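Local coordinates for WAP, Kazal, immunoglobulin, Kunitz and NTR domain-containing protein 2 (Mus musculus, PDB 6MAA), which inhibits the growth factors GDF8 (myostatin) and GDF11 and probably also acts as an inhibitor of serine proteases and metalloproteases, at residues T58-D62 with T82-C88; L30-S34 with A76-T82. All coordinates share one frame; numbering follows the deposited sequence.

Contact 1 of 2, residues T58-D62 with T82-C88; sequences TCASD and TLSVVTC
The carboxylate of Asp62 presents one face to Leu83, whose CD2 methyl sits almost squarely over CG at 3.5 Å. Its two oxygens are engaged by other groups: OD1 accepts from Leu64 N and OD2 bonds to Tyr66 OH, which fixes the rotation of the plane. At a second flat group, the peptide carbonyl of Cys59, Val86 N donates to Cys59 O at 2.9 Å and nearly straight (176°), while Val86 CG2 packs on this carbonyl. Strand 85-86, short and weakly bonded, runs here along the edge of the small antiparallel sheet, with 58-60 as its central strand, in the Kazal-like part of the follistatin domain. Ala60 and Val85 form a non-hydrogen-bonded pair that sets the register, and beyond them Ser61 N donates to Ser84 O at 2.8 Å in a bent bond. With chi1 at 55°, Ser61 OG stands between its own backbone N and C and accepts from Ser84 N at 3.0 Å. Toward Cys88 a water accepts from Cys59 N and donates to Val86 O, and the two segments are then tied covalently by the Cys59-Cys88 disulfide (SG to SG 2.0 Å, chi3 110°). Thr58 CG2 meets Val85 CG2 crosswise at 3.7 Å.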
# COMPACT_ATOMS: atom_id res chain seq x y z
N THR A 58 -11.22 -8.34 10.65
CA THR A 58 -9.83 -8.58 11.02
C THR A 58 -9.50 -7.77 12.27
O THR A 58 -9.50 -6.53 12.22
CB THR A 58 -8.91 -8.16 9.87
OG1 THR A 58 -9.21 -8.94 8.70
CG2 THR A 58 -7.45 -8.37 10.25
N CYS A 59 -9.24 -8.45 13.38
CA CYS A 59 -8.71 -7.76 14.55
C CYS A 59 -7.22 -7.53 14.35
O CYS A 59 -6.52 -8.38 13.80
CB CYS A 59 -8.98 -8.57 15.82
SG CYS A 59 -10.73 -8.60 16.27
N ALA A 60 -6.74 -6.38 14.80
CA ALA A 60 -5.37 -5.97 14.53
C ALA A 60 -4.62 -5.63 15.81
O ALA A 60 -5.20 -5.46 16.89
CB ALA A 60 -5.33 -4.79 13.55
N SER A 61 -3.30 -5.50 15.66
CA SER A 61 -2.39 -5.28 16.78
C SER A 61 -2.55 -3.91 17.43
O SER A 61 -1.96 -3.68 18.49
CB SER A 61 -0.94 -5.48 16.33
OG SER A 61 -0.63 -4.65 15.21
N ASP A 62 -3.30 -2.99 16.82
CA ASP A 62 -3.63 -1.73 17.46
C ASP A 62 -4.85 -1.83 18.38
O ASP A 62 -5.27 -0.82 18.94
CB ASP A 62 -3.83 -0.62 16.42
CG ASP A 62 -4.97 -0.91 15.44
OD1 ASP A 62 -5.56 -2.01 15.49
OD2 ASP A 62 -5.26 -0.04 14.60
N THR A 82 2.80 -0.08 11.25
CA THR A 82 2.62 -1.48 10.89
C THR A 82 1.53 -2.07 11.76
O THR A 82 1.55 -1.90 12.98
CB THR A 82 3.92 -2.26 11.07
OG1 THR A 82 4.92 -1.76 10.17
CG2 THR A 82 3.71 -3.74 10.79
N LEU A 83 0.57 -2.75 11.13
CA LEU A 83 -0.52 -3.42 11.83
C LEU A 83 -0.51 -4.89 11.46
O LEU A 83 -0.51 -5.24 10.27
CB LEU A 83 -1.87 -2.80 11.42
CG LEU A 83 -2.14 -1.36 11.86
CD1 LEU A 83 -3.46 -0.86 11.30
CD2 LEU A 83 -2.11 -1.26 13.37
N SER A 84 -0.50 -5.76 12.46
CA SER A 84 -0.54 -7.19 12.24
C SER A 84 -1.87 -7.77 12.71
O SER A 84 -2.56 -7.19 13.56
CB SER A 84 0.62 -7.91 12.93
OG SER A 84 0.67 -7.57 14.30
N VAL A 85 -2.23 -8.92 12.15
CA VAL A 85 -3.49 -9.58 12.46
C VAL A 85 -3.38 -10.27 13.81
O VAL A 85 -2.36 -10.89 14.13
CB VAL A 85 -3.85 -10.58 11.35
CG1 VAL A 85 -5.10 -11.36 11.71
CG2 VAL A 85 -4.02 -9.84 10.01
N VAL A 86 -4.43 -10.16 14.62
CA VAL A 86 -4.57 -10.94 15.84
C VAL A 86 -5.92 -11.65 15.81
O VAL A 86 -6.81 -11.31 15.02
CB VAL A 86 -4.43 -10.09 17.13
CG1 VAL A 86 -3.11 -9.33 17.13
CG2 VAL A 86 -5.61 -9.14 17.27
N THR A 87 -6.07 -12.66 16.67
CA THR A 87 -7.32 -13.39 16.76
C THR A 87 -8.36 -12.53 17.47
O THR A 87 -8.08 -11.96 18.53
CB THR A 87 -7.11 -14.69 17.54
OG1 THR A 87 -5.99 -15.39 17.00
CG2 THR A 87 -8.34 -15.57 17.47
N CYS A 88 -9.55 -12.41 16.90
CA CYS A 88 -10.64 -11.77 17.63
C CYS A 88 -11.12 -12.72 18.72
O CYS A 88 -11.35 -13.91 18.47
CB CYS A 88 -11.80 -11.44 16.69
SG CYS A 88 -11.45 -10.27 15.34
O HOH W 1 -8.80 -11.33 13.06
O HOH W 2 0.38 -2.25 16.17

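Contact 2 of 2, residues L30-S34 with A76-T82; sequences LQQGS and ACSKGIT
Gln31 and Gln32 lead a type II beta turn, Gln31 to Ser34, onto the C-terminal end of helix 69-79, which a Schellman motif closes with Gly80 as its C-prime residue. The tight side is at Cys77: its CB lies 3.2 Å from Gln32 O, and its SG, in a disulfide with Cys47, packs against Gly33 and against Ser34 CB. Gly33, with positive phi and no side chain, brings its CA to 5.0 Å from that of Cys77. Next to this, the Ala76 methyl is set against the face of the Gln32 carboxamide, CB to CD 3.6 Å; at the end of the extended Gln32 chain NE2 donates to Asp73 OD1 and OE1 accepts from Leu83 N. Toward solvent the fit is looser and bridged by two waters. One joins Gln32 N to Thr82 OG1; the other donates to Gln31 OE1 and, weakly, to Gly80 O. Between the two zones lies the amide of Gln31, brought back over its own turn by the bend at chi2 (65°). Both donor directions of NE2 are used, close to the amide plane, which holds the group flat: one N-H goes to Gln32 O on a lone pair, and the other to Ile81 O at 2.9 Å and 162°.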
# COMPACT_ATOMS: atom_id res chain seq x y z
N LEU A 30 8.44 -0.40 1.47
CA LEU A 30 8.35 -1.22 2.68
C LEU A 30 7.07 -0.96 3.46
O LEU A 30 6.60 -1.85 4.18
CB LEU A 30 9.57 -0.98 3.58
CG LEU A 30 10.93 -1.47 3.07
CD1 LEU A 30 12.01 -1.16 4.09
CD2 LEU A 30 10.88 -2.96 2.80
N GLN A 31 6.50 0.24 3.35
CA GLN A 31 5.33 0.59 4.16
C GLN A 31 4.14 -0.28 3.78
O GLN A 31 3.75 -0.37 2.61
CB GLN A 31 4.98 2.06 3.95
CG GLN A 31 3.62 2.46 4.51
CD GLN A 31 3.55 2.34 6.02
OE1 GLN A 31 4.39 2.89 6.74
NE2 GLN A 31 2.54 1.63 6.52
N GLN A 32 3.56 -0.92 4.79
CA GLN A 32 2.33 -1.67 4.62
C GLN A 32 1.26 -0.80 3.97
O GLN A 32 1.03 0.34 4.39
CB GLN A 32 1.87 -2.12 6.00
CG GLN A 32 0.58 -2.86 6.05
CD GLN A 32 0.28 -3.31 7.45
OE1 GLN A 32 1.04 -3.02 8.37
NE2 GLN A 32 -0.84 -4.00 7.63
N GLY A 33 0.62 -1.33 2.93
CA GLY A 33 -0.43 -0.63 2.21
C GLY A 33 0.03 0.33 1.14
O GLY A 33 -0.81 0.99 0.52
N SER A 34 1.33 0.42 0.89
CA SER A 34 1.87 1.37 -0.07
C SER A 34 2.31 0.64 -1.33
O SER A 34 2.50 -0.58 -1.34
CB SER A 34 3.04 2.12 0.54
OG SER A 34 4.18 1.29 0.63
N ALA A 76 -2.95 1.35 8.10
CA ALA A 76 -1.52 1.34 8.41
C ALA A 76 -0.77 2.35 7.54
O ALA A 76 0.05 3.12 8.04
CB ALA A 76 -0.96 -0.06 8.21
N CYS A 77 -1.06 2.36 6.24
CA CYS A 77 -0.36 3.28 5.34
C CYS A 77 -0.70 4.72 5.68
O CYS A 77 0.19 5.59 5.69
CB CYS A 77 -0.72 2.97 3.89
SG CYS A 77 0.36 3.78 2.70
N SER A 78 -1.97 5.00 5.98
CA SER A 78 -2.39 6.36 6.30
C SER A 78 -1.65 6.89 7.52
O SER A 78 -1.30 8.07 7.59
CB SER A 78 -3.90 6.38 6.52
OG SER A 78 -4.36 7.67 6.88
N LYS A 79 -1.40 6.02 8.50
CA LYS A 79 -0.75 6.39 9.75
C LYS A 79 0.76 6.24 9.70
O LYS A 79 1.44 6.73 10.60
CB LYS A 79 -1.29 5.52 10.89
CG LYS A 79 -2.68 5.85 11.34
CD LYS A 79 -2.86 5.42 12.79
CE LYS A 79 -4.27 5.68 13.27
NZ LYS A 79 -4.61 7.12 13.11
N GLY A 80 1.30 5.58 8.69
CA GLY A 80 2.72 5.31 8.64
C GLY A 80 3.18 4.32 9.70
O GLY A 80 4.26 4.49 10.27
N ILE A 81 2.37 3.30 9.97
CA ILE A 81 2.63 2.32 11.02
C ILE A 81 2.51 0.92 10.43
O ILE A 81 2.15 0.74 9.27
CB ILE A 81 1.68 2.49 12.23
CG1 ILE A 81 0.23 2.21 11.80
CG2 ILE A 81 1.82 3.89 12.83
CD1 ILE A 81 -0.77 2.25 12.94
N THR A 82 2.80 -0.08 11.25
CA THR A 82 2.62 -1.48 10.89
C THR A 82 1.53 -2.07 11.76
O THR A 82 1.55 -1.90 12.98
CB THR A 82 3.92 -2.26 11.07
OG1 THR A 82 4.92 -1.76 10.17
CG2 THR A 82 3.71 -3.74 10.79
O HOH W 3 5.85 1.90 8.93
O HOH W 4 4.98 -1.13 7.40

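In the fold
Both contacts are partly buried, but contact 1 is a peripheral strand pairing, its centre about 17 Å from the centre of the chain, whereas the centre of contact 2 lies about 7 Å from that point, where the loop before strand 34-39 meets the helix. Backbone bonds, one serine hydroxyl and a disulfide directly across the segments carry contact 1; contact 2 relies on glutamine amides and close packing at a half-cystine whose partner lies outside it. Helix 69-79 serves both: its end forms contact 2, and Met72 touches Ala60, Leu83 and Val85 of contact 1. The two share Thr82 and touch through packing of Leu83 CD1 on Ala76 N at 3.9 Å.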